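Local coordinates for protein dipeptide Epimerase (Enterococcus faecalis V583, PDB 3JW7) that belongs to the mandelate racemase/muconate lactonizing enzyme family of the enolase superfamily and, in this structure, holds a magnesium ion with bound isoleucine and tyrosine, at residues E17-A22 / D132-I137; I21-I26 / I52-E57; K159-T164 / D189-W194. One frame throughout, in Å; residues are numbered along the deposited sequence.

Contact 1 (E17-A22 / D132-I137). With ILE (isoleucine), chain I.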
loop_
_atom_site.group_PDB
_atom_site.type_symbol
_atom_site.label_atom_id
_atom_site.label_comp_id
_atom_site.label_asym_id
_atom_site.label_seq_id
_atom_site.Cartn_x
_atom_site.Cartn_y
_atom_site.Cartn_z
ATOM N N GLU A 17 3.386 11.960 -14.501
ATOM C CA GLU A 17 3.318 11.098 -15.670
ATOM C C GLU A 17 2.235 10.053 -15.445
ATOM O O GLU A 17 2.024 9.605 -14.317
ATOM C CB GLU A 17 4.673 10.422 -15.923
ATOM C CG GLU A 17 5.262 9.698 -14.724
ATOM C CD GLU A 17 6.649 9.128 -14.999
ATOM O OE1 GLU A 17 7.235 8.515 -14.081
ATOM O OE2 GLU A 17 7.160 9.289 -16.128
ATOM N N THR A 18 1.534 9.685 -16.512
ATOM C CA THR A 18 0.481 8.683 -16.408
ATOM C C THR A 18 1.106 7.318 -16.125
ATOM O O THR A 18 2.130 6.960 -16.709
ATOM C CB THR A 18 -0.341 8.587 -17.710
ATOM O OG1 THR A 18 0.506 8.152 -18.779
ATOM C CG2 THR A 18 -0.939 9.935 -18.063
ATOM N N PHE A 19 0.497 6.562 -15.217
ATOM C CA PHE A 19 1.008 5.244 -14.877
ATOM C C PHE A 19 0.047 4.174 -15.361
ATOM O O PHE A 19 -1.159 4.265 -15.147
ATOM C CB PHE A 19 1.225 5.114 -13.366
ATOM C CG PHE A 19 2.672 5.034 -12.974
ATOM C CD1 PHE A 19 3.485 6.161 -13.025
ATOM C CD2 PHE A 19 3.235 3.821 -12.600
ATOM C CE1 PHE A 19 4.842 6.079 -12.710
ATOM C CE2 PHE A 19 4.585 3.726 -12.283
ATOM C CZ PHE A 19 5.391 4.855 -12.339
ATOM N N THR A 20 0.596 3.168 -16.031
ATOM C CA THR A 20 -0.195 2.079 -16.573
ATOM C C THR A 20 0.137 0.728 -15.944
ATOM O O THR A 20 1.305 0.341 -15.837
ATOM C CB THR A 20 0.015 1.963 -18.100
ATOM O OG1 THR A 20 -0.371 3.194 -18.729
ATOM C CG2 THR A 20 -0.812 0.814 -18.674
ATOM N N ILE A 21 -0.897 0.021 -15.510
ATOM C CA ILE A 21 -0.718 -1.311 -14.954
ATOM C C ILE A 21 -1.691 -2.194 -15.717
ATOM O O ILE A 21 -2.455 -1.701 -16.550
ATOM C CB ILE A 21 -1.011 -1.387 -13.431
ATOM C CG1 ILE A 21 -2.480 -1.066 -13.144
ATOM C CG2 ILE A 21 -0.073 -0.440 -12.677
ATOM C CD1 ILE A 21 -2.940 -1.543 -11.776
ATOM N N ALA A 22 -1.667 -3.490 -15.441
ATOM C CA ALA A 22 -2.535 -4.424 -16.136
ATOM C C ALA A 22 -4.026 -4.080 -16.041
ATOM O O ALA A 22 -4.785 -4.355 -16.966
ATOM C CB ALA A 22 -2.292 -5.835 -15.610
ATOM N N ASP A 132 10.897 0.406 -2.532
ATOM C CA ASP A 132 11.269 0.161 -3.910
ATOM C C ASP A 132 10.617 1.317 -4.667
ATOM O O ASP A 132 10.118 2.265 -4.062
ATOM C CB ASP A 132 10.690 -1.171 -4.416
ATOM C CG ASP A 132 9.151 -1.220 -4.378
ATOM O OD1 ASP A 132 8.493 -0.167 -4.516
ATOM O OD2 ASP A 132 8.590 -2.331 -4.235
ATOM N N ILE A 133 10.642 1.251 -5.988
ATOM C CA ILE A 133 9.983 2.252 -6.806
ATOM C C ILE A 133 9.420 1.437 -7.950
ATOM O O ILE A 133 10.047 0.473 -8.398
ATOM C CB ILE A 133 10.953 3.358 -7.324
ATOM C CG1 ILE A 133 10.140 4.446 -8.047
ATOM C CG2 ILE A 133 11.998 2.764 -8.261
ATOM C CD1 ILE A 133 10.898 5.753 -8.290
ATOM N N THR A 134 8.226 1.806 -8.397
ATOM C CA THR A 134 7.535 1.099 -9.465
ATOM C C THR A 134 7.753 1.644 -10.869
ATOM O O THR A 134 7.787 2.856 -11.081
ATOM C CB THR A 134 6.009 1.089 -9.193
ATOM O OG1 THR A 134 5.761 0.470 -7.927
ATOM C CG2 THR A 134 5.268 0.316 -10.283
ATOM N N LEU A 135 7.895 0.724 -11.817
ATOM C CA LEU A 135 8.067 1.053 -13.225
ATOM C C LEU A 135 6.781 0.624 -13.915
ATOM O O LEU A 135 6.467 -0.568 -13.965
ATOM C CB LEU A 135 9.244 0.280 -13.830
ATOM C CG LEU A 135 10.634 0.512 -13.226
ATOM C CD1 LEU A 135 11.656 -0.348 -13.954
ATOM C CD2 LEU A 135 11.003 1.981 -13.329
ATOM N N GLY A 136 6.032 1.595 -14.428
ATOM C CA GLY A 136 4.791 1.283 -15.113
ATOM C C GLY A 136 5.010 0.550 -16.427
ATOM O O GLY A 136 6.098 0.592 -17.009
ATOM N N ILE A 137 3.968 -0.123 -16.899
ATOM C CA ILE A 137 4.044 -0.872 -18.147
ATOM C C ILE A 137 4.395 0.028 -19.330
ATOM O O ILE A 137 3.830 1.111 -19.493
ATOM C CB ILE A 137 2.700 -1.574 -18.458
ATOM C CG1 ILE A 137 2.382 -2.591 -17.354
ATOM C CG2 ILE A 137 2.766 -2.259 -19.825
ATOM C CD1 ILE A 137 1.071 -3.357 -17.554
HETATM N N ILE I . 3.446 1.005 -6.201
HETATM C CA ILE I . 1.981 1.286 -6.235
HETATM C C ILE I . 1.203 0.094 -6.775
HETATM O O ILE I . 1.696 -0.646 -7.631
HETATM C CB ILE I . 1.644 2.508 -7.129
HETATM C CG1 ILE I . 2.288 2.329 -8.502
HETATM C CG2 ILE I . 2.073 3.798 -6.439
HETATM C CD1 ILE I . 1.761 3.280 -9.575
HETATM O O HOH W 1 3.194 3.378 -17.186
#
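I137 and T20 join the two segments through a single backbone hydrogen bond, from I137 N to T20 O at 2.9 Å, nearly straight at 161°. From the residue that donates this bond, the side chain runs along 17-22. Its CB lies 3.5 Å from T20 O. CG1, turned beside the backbone N and opposite the carbonyl carbon (chi1 -62°), stays against that same oxygen and approaches I21 CA. CD1, anti to CA about the CB-CG1 bond (chi2 -180°), reaches one residue further and comes to rest over the peptide between I21 and A22, 3.5 Å from A22 N. The chain thus passes from a carbonyl oxygen to the next peptide unit. A water also bridges the two backbones, accepting from T20 N and donating, over a longer distance, to I137 O.

F19 makes the second half of the contact. The end of its ring reaches the backbone where strand 128-135 gives way to loop: CZ is 3.4 Å from T134 O, which sits at the ring edge in its plane, and CE2 is 3.4 Å from G136 N, which approaches obliquely. The glycine backbone lies close against the ring, G136 CA 3.9 Å from F19 CD2. On the ligand side, CD2 of F19 touches CD1 of the bound isoleucine at 3.4 Å. T134 OG1 accepts a hydrogen bond of 2.9 Å from the isoleucine N, and CG2 of T134 faces F19 CE2.

Behind 132-137, L135 turns its side chain onto helix 140-152, while its backbone pairs with strand 157-161. T20 and F19 lie next to strand 24-38, so the contact fastens the end of the first antiparallel hairpin strand to the rim of the barrel beside the bound isoleucine.

Contact 2 (I21-I26 / I52-E57). With TYR (tyrosine), chain J.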
loop_
_atom_site.group_PDB
_atom_site.type_symbol
_atom_site.label_atom_id
_atom_site.label_comp_id
_atom_site.label_asym_id
_atom_site.label_seq_id
_atom_site.Cartn_x
_atom_site.Cartn_y
_atom_site.Cartn_z
ATOM N N ILE A 21 -0.897 0.021 -15.510
ATOM C CA ILE A 21 -0.718 -1.311 -14.954
ATOM C C ILE A 21 -1.691 -2.194 -15.717
ATOM O O ILE A 21 -2.455 -1.701 -16.550
ATOM C CB ILE A 21 -1.011 -1.387 -13.431
ATOM C CG1 ILE A 21 -2.480 -1.066 -13.144
ATOM C CG2 ILE A 21 -0.073 -0.440 -12.677
ATOM C CD1 ILE A 21 -2.940 -1.543 -11.776
ATOM N N ALA A 22 -1.667 -3.490 -15.441
ATOM C CA ALA A 22 -2.535 -4.424 -16.136
ATOM C C ALA A 22 -4.026 -4.080 -16.041
ATOM O O ALA A 22 -4.785 -4.355 -16.966
ATOM C CB ALA A 22 -2.292 -5.835 -15.610
ATOM N N LEU A 23 -4.427 -3.459 -14.935
ATOM C CA LEU A 23 -5.825 -3.109 -14.688
ATOM C C LEU A 23 -6.305 -1.791 -15.283
ATOM O O LEU A 23 -7.508 -1.565 -15.395
ATOM C CB LEU A 23 -6.087 -3.083 -13.184
ATOM C CG LEU A 23 -5.716 -4.351 -12.414
ATOM C CD1 LEU A 23 -5.922 -4.119 -10.921
ATOM C CD2 LEU A 23 -6.560 -5.514 -12.898
ATOM N N GLY A 24 -5.376 -0.918 -15.647
ATOM C CA GLY A 24 -5.767 0.361 -16.208
ATOM C C GLY A 24 -4.704 1.421 -16.007
ATOM O O GLY A 24 -3.565 1.116 -15.653
ATOM N N THR A 25 -5.085 2.675 -16.212
ATOM C CA THR A 25 -4.163 3.790 -16.077
ATOM C C THR A 25 -4.675 4.841 -15.106
ATOM O O THR A 25 -5.880 4.975 -14.885
ATOM C CB THR A 25 -3.952 4.481 -17.427
ATOM O OG1 THR A 25 -5.160 5.157 -17.801
ATOM C CG2 THR A 25 -3.600 3.461 -18.495
ATOM N N ILE A 26 -3.747 5.586 -14.519
ATOM C CA ILE A 26 -4.101 6.650 -13.597
ATOM C C ILE A 26 -3.286 7.875 -13.998
ATOM O O ILE A 26 -2.123 7.758 -14.395
ATOM C CB ILE A 26 -3.800 6.256 -12.135
ATOM C CG1 ILE A 26 -4.217 7.390 -11.194
ATOM C CG2 ILE A 26 -2.325 5.917 -11.975
ATOM C CD1 ILE A 26 -4.039 7.061 -9.718
ATOM N N ILE A 52 -10.639 2.729 -8.053
ATOM C CA ILE A 52 -11.800 2.051 -8.612
ATOM C C ILE A 52 -11.522 0.702 -9.260
ATOM O O ILE A 52 -12.321 -0.219 -9.114
ATOM C CB ILE A 52 -12.571 2.981 -9.599
ATOM C CG1 ILE A 52 -13.959 2.397 -9.889
ATOM C CG2 ILE A 52 -11.777 3.176 -10.880
ATOM C CD1 ILE A 52 -14.872 3.335 -10.691
ATOM N N PHE A 53 -10.401 0.549 -9.958
ATOM C CA PHE A 53 -10.147 -0.753 -10.558
ATOM C C PHE A 53 -9.473 -1.720 -9.584
ATOM O O PHE A 53 -9.068 -2.820 -9.957
ATOM C CB PHE A 53 -9.374 -0.629 -11.890
ATOM C CG PHE A 53 -8.075 0.122 -11.803
ATOM C CD1 PHE A 53 -7.807 1.150 -12.701
ATOM C CD2 PHE A 53 -7.095 -0.235 -10.885
ATOM C CE1 PHE A 53 -6.578 1.812 -12.692
ATOM C CE2 PHE A 53 -5.862 0.420 -10.866
ATOM C CZ PHE A 53 -5.603 1.441 -11.771
ATOM N N ILE A 54 -9.375 -1.308 -8.322
ATOM C CA ILE A 54 -8.807 -2.173 -7.291
ATOM C C ILE A 54 -9.911 -2.637 -6.333
ATOM O O ILE A 54 -10.106 -3.836 -6.132
ATOM C CB ILE A 54 -7.722 -1.455 -6.463
ATOM C CG1 ILE A 54 -6.591 -0.972 -7.375
ATOM C CG2 ILE A 54 -7.191 -2.402 -5.378
ATOM C CD1 ILE A 54 -5.736 -2.089 -7.980
ATOM N N THR A 55 -10.640 -1.681 -5.760
ATOM C CA THR A 55 -11.706 -1.986 -4.809
ATOM C C THR A 55 -13.098 -1.578 -5.269
ATOM O O THR A 55 -14.090 -1.979 -4.662
ATOM C CB THR A 55 -11.470 -1.270 -3.463
ATOM O OG1 THR A 55 -11.604 0.143 -3.653
ATOM C CG2 THR A 55 -10.076 -1.566 -2.939
ATOM N N GLY A 56 -13.178 -0.768 -6.321
ATOM C CA GLY A 56 -14.479 -0.318 -6.792
ATOM C C GLY A 56 -14.906 0.986 -6.138
ATOM O O GLY A 56 -15.891 1.609 -6.540
ATOM N N GLU A 57 -14.165 1.416 -5.123
ATOM C CA GLU A 57 -14.493 2.661 -4.437
ATOM C C GLU A 57 -14.198 3.875 -5.309
ATOM O O GLU A 57 -13.258 3.870 -6.106
ATOM C CB GLU A 57 -13.701 2.775 -3.139
ATOM C CG GLU A 57 -14.160 1.836 -2.044
ATOM C CD GLU A 57 -13.129 1.726 -0.947
ATOM O OE1 GLU A 57 -12.042 1.180 -1.229
ATOM O OE2 GLU A 57 -13.394 2.191 0.180
HETATM N N TYR J . -0.014 -0.077 -6.262
HETATM C CA TYR J . -0.903 -1.160 -6.665
HETATM C C TYR J . -0.247 -2.533 -6.522
HETATM O O TYR J . 0.539 -2.711 -5.565
HETATM C CB TYR J . -1.369 -0.943 -8.109
HETATM C CG TYR J . -2.186 0.319 -8.335
HETATM C CD1 TYR J . -1.972 1.110 -9.461
HETATM C CD2 TYR J . -3.202 0.697 -7.454
HETATM C CE1 TYR J . -2.744 2.245 -9.713
HETATM C CE2 TYR J . -3.990 1.837 -7.700
HETATM C CZ TYR J . -3.751 2.601 -8.837
HETATM O OH TYR J . -4.520 3.710 -9.120
HETATM O OXT TYR J . -0.544 -3.416 -7.355
#
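F53 presses its ring against the turn that joins strands 3-21 and 24-38. Its CG occupies the cramped site between the backbone N and the carbonyl carbon (chi1 56°), and the ring meets L23 in a CH-pi contact: L23 CB stands over one face, 4.2 Å from the F53 centroid. G24 N lies over the ring too, offset toward its rim. On the far part of the ring, CE2 of F53 packs on I21 CD1 at 3.6 Å, T25 O lies at the edge, and CZ of F53 comes within 3.6 Å of CE1 of the bound tyrosine.

Next comes I54, whose side chain crosses that of L23 at about a right angle, with CD1 of I54 3.6 Å from CD1 of L23, while CG1 of I54 rests 3.8 Å from the tyrosine CD2. T55 then opens an ST turn, its OG1 accepting from E57 N and donating to E57 OE1 at 2.7 Å; OE2 of E57 is held by A97 N.

A hairpin turn and a loop of the N-terminal capping domain thereby meet beside the tyrosine ring, as in the enolase superfamily, where such elements close over the mouth of the barrel.

Contact 3 (K159-T164 / D189-W194). With MG (magnesium ion), chain L; TYR (tyrosine), chain J; ILE (isoleucine), chain I.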
loop_
_atom_site.group_PDB
_atom_site.type_symbol
_atom_site.label_atom_id
_atom_site.label_comp_id
_atom_site.label_asym_id
_atom_site.label_seq_id
_atom_site.Cartn_x
_atom_site.Cartn_y
_atom_site.Cartn_z
ATOM N N LYS A 159 10.234 -2.424 -8.680
ATOM C CA LYS A 159 9.013 -3.212 -8.801
ATOM C C LYS A 159 8.567 -3.059 -10.252
ATOM O O LYS A 159 8.167 -1.977 -10.673
ATOM C CB LYS A 159 7.938 -2.686 -7.842
ATOM C CG LYS A 159 6.591 -3.375 -7.982
ATOM C CD LYS A 159 5.686 -3.079 -6.791
ATOM C CE LYS A 159 4.245 -3.467 -7.083
ATOM N NZ LYS A 159 3.378 -3.437 -5.867
ATOM N N ILE A 160 8.651 -4.148 -11.008
ATOM C CA ILE A 160 8.314 -4.144 -12.431
ATOM C C ILE A 160 6.875 -4.523 -12.749
ATOM O O ILE A 160 6.442 -5.632 -12.451
ATOM C CB ILE A 160 9.225 -5.126 -13.210
ATOM C CG1 ILE A 160 10.694 -4.812 -12.928
ATOM C CG2 ILE A 160 8.919 -5.049 -14.695
ATOM C CD1 ILE A 160 11.675 -5.780 -13.597
ATOM N N LYS A 161 6.140 -3.603 -13.368
ATOM C CA LYS A 161 4.764 -3.885 -13.751
ATOM C C LYS A 161 4.740 -4.602 -15.102
ATOM O O LYS A 161 5.403 -4.186 -16.057
ATOM C CB LYS A 161 3.947 -2.590 -13.849
ATOM C CG LYS A 161 3.675 -1.904 -12.511
ATOM C CD LYS A 161 2.756 -2.752 -11.632
ATOM C CE LYS A 161 2.452 -2.047 -10.309
ATOM N NZ LYS A 161 1.505 -2.861 -9.471
ATOM N N VAL A 162 3.969 -5.679 -15.174
ATOM C CA VAL A 162 3.836 -6.453 -16.400
ATOM C C VAL A 162 2.382 -6.871 -16.541
ATOM O O VAL A 162 1.566 -6.556 -15.675
ATOM C CB VAL A 162 4.720 -7.731 -16.360
ATOM C CG1 VAL A 162 6.183 -7.352 -16.285
ATOM C CG2 VAL A 162 4.346 -8.589 -15.161
ATOM N N GLY A 163 2.048 -7.554 -17.635
ATOM C CA GLY A 163 0.679 -8.013 -17.795
ATOM C C GLY A 163 -0.051 -7.853 -19.115
ATOM O O GLY A 163 -1.282 -7.955 -19.138
ATOM N N THR A 164 0.665 -7.616 -20.210
ATOM C CA THR A 164 -0.004 -7.464 -21.505
ATOM C C THR A 164 0.023 -8.768 -22.296
ATOM O O THR A 164 -0.782 -8.974 -23.203
ATOM C CB THR A 164 0.657 -6.366 -22.373
ATOM O OG1 THR A 164 1.956 -6.798 -22.790
ATOM C CG2 THR A 164 0.779 -5.063 -21.593
ATOM N N ASP A 189 5.088 -7.651 -10.813
ATOM C CA ASP A 189 3.689 -7.529 -10.424
ATOM C C ASP A 189 2.855 -7.586 -11.696
ATOM O O ASP A 189 2.901 -6.670 -12.514
ATOM C CB ASP A 189 3.450 -6.204 -9.704
ATOM C CG ASP A 189 2.064 -6.117 -9.086
ATOM O OD1 ASP A 189 1.175 -6.897 -9.497
ATOM O OD2 ASP A 189 1.868 -5.259 -8.199
ATOM N N ALA A 190 2.089 -8.661 -11.849
ATOM C CA ALA A 190 1.258 -8.870 -13.028
ATOM C C ALA A 190 -0.165 -8.352 -12.879
ATOM O O ALA A 190 -0.930 -8.357 -13.838
ATOM C CB ALA A 190 1.226 -10.355 -13.374
ATOM N N ASN A 191 -0.512 -7.906 -11.676
ATOM C CA ASN A 191 -1.851 -7.394 -11.393
ATOM C C ASN A 191 -2.982 -8.241 -11.988
ATOM O O ASN A 191 -3.840 -7.737 -12.726
ATOM C CB ASN A 191 -1.981 -5.930 -11.844
ATOM C CG ASN A 191 -1.309 -4.957 -10.880
ATOM O OD1 ASN A 191 -0.313 -4.314 -11.217
ATOM N ND2 ASN A 191 -1.847 -4.855 -9.665
ATOM N N GLN A 192 -2.956 -9.534 -11.661
ATOM C CA GLN A 192 -3.978 -10.504 -12.070
ATOM C C GLN A 192 -4.062 -10.844 -13.557
ATOM O O GLN A 192 -5.008 -11.508 -13.976
ATOM C CB GLN A 192 -5.361 -10.007 -11.643
ATOM C CG GLN A 192 -5.454 -9.474 -10.224
ATOM C CD GLN A 192 -6.805 -8.852 -9.951
ATOM O OE1 GLN A 192 -7.831 -9.535 -9.990
ATOM N NE2 GLN A 192 -6.820 -7.549 -9.682
ATOM N N ALA A 193 -3.079 -10.413 -14.336
ATOM C CA ALA A 193 -3.098 -10.606 -15.789
ATOM C C ALA A 193 -2.886 -11.989 -16.398
ATOM O O ALA A 193 -3.369 -12.249 -17.501
ATOM C CB ALA A 193 -2.109 -9.630 -16.428
ATOM N N TRP A 194 -2.175 -12.872 -15.707
ATOM C CA TRP A 194 -1.886 -14.189 -16.262
ATOM C C TRP A 194 -2.747 -15.354 -15.799
ATOM O O TRP A 194 -3.253 -15.367 -14.681
ATOM C CB TRP A 194 -0.437 -14.576 -15.974
ATOM C CG TRP A 194 0.604 -13.589 -16.379
ATOM C CD1 TRP A 194 0.595 -12.779 -17.478
ATOM C CD2 TRP A 194 1.851 -13.360 -15.719
ATOM N NE1 TRP A 194 1.767 -12.060 -17.543
ATOM C CE2 TRP A 194 2.555 -12.398 -16.473
ATOM C CE3 TRP A 194 2.443 -13.880 -14.560
ATOM C CZ2 TRP A 194 3.822 -11.941 -16.107
ATOM C CZ3 TRP A 194 3.706 -13.425 -14.193
ATOM C CH2 TRP A 194 4.381 -12.464 -14.967
HETATM MG MG MG L . 0.400 -5.337 -6.407
HETATM N N TYR J . -0.014 -0.077 -6.262
HETATM C CA TYR J . -0.903 -1.160 -6.665
HETATM C C TYR J . -0.247 -2.533 -6.522
HETATM O O TYR J . 0.539 -2.711 -5.565
HETATM C CB TYR J . -1.369 -0.943 -8.109
HETATM C CG TYR J . -2.186 0.319 -8.335
HETATM C CD1 TYR J . -1.972 1.110 -9.461
HETATM C CD2 TYR J . -3.202 0.697 -7.454
HETATM C CE1 TYR J . -2.744 2.245 -9.713
HETATM C CE2 TYR J . -3.990 1.837 -7.700
HETATM C CZ TYR J . -3.751 2.601 -8.837
HETATM O OH TYR J . -4.520 3.710 -9.120
HETATM O OXT TYR J . -0.544 -3.416 -7.355
HETATM N N ILE I . 3.446 1.005 -6.201
HETATM C CA ILE I . 1.981 1.286 -6.235
HETATM C C ILE I . 1.203 0.094 -6.775
HETATM O O ILE I . 1.696 -0.646 -7.631
HETATM C CB ILE I . 1.644 2.508 -7.129
HETATM C CG1 ILE I . 2.288 2.329 -8.502
HETATM C CG2 ILE I . 2.073 3.798 -6.439
HETATM C CD1 ILE I . 1.761 3.280 -9.575
HETATM O O HOH W 2 0.488 -4.567 -13.858
HETATM O O HOH W 3 -0.650 -7.203 -7.551
#
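K161 and D189 form the central salt bridge, NZ to OD2 at 2.7 Å, with NZ standing well above the carboxylate plane. The same OD2 binds the magnesium ion at 2.3 Å; E215 and D240, the tyrosine OXT and a water supply its other ligands. K161 NZ also donates to N191 OD1 in the carbonyl plane, on a lone pair, at 2.9 Å, and to the isoleucine O. A bend at chi2 (-67°) brings the K161 chain alongside D189. The extended K159 instead reaches past D189, its NZ donating to the tyrosine O at 2.9 Å and pairing with E215 and D318.

D189 OD1 takes the N191 N-H, forming an Asx turn, and N191 ND2 donates to the tyrosine OXT at 3.0 Å.

Further out, parallel strand pairing holds D189 between I160 O and V162 N. V162 CG2 then packs obliquely on W194 CZ2 at 3.5 Å, A190 CB lies over the indole face, and D169 accepts from W194 NE1.

Magnesium, two lysines and an asparagine amide thus converge on the tyrosine carboxylate and the isoleucine carbonyl, peptide-bonded to the tyrosine N, and would probably draw negative charge toward these oxygens.

Contact 3 is the buried one, at the ends of parallel barrel strands, and its chemistry is largely ionic at the metal end, with strand pairing and apolar packing beyond. Contacts 1 and 2 are only partly buried and share I21 and A22, in the turn between strands 3-21 and 24-38. Contact 1 ties that hairpin to the barrel by one backbone hydrogen bond and a phenyl edge; contact 2 joins the turn to a loop of the capping domain by apolar packing. Strands 128-135 and 157-161 are neighbours, which places contact 1 next to contact 3, and A22 and L23 rest on A190 and N191. Contacts 1 and 3 both touch the isoleucine, contacts 2 and 3 the tyrosine.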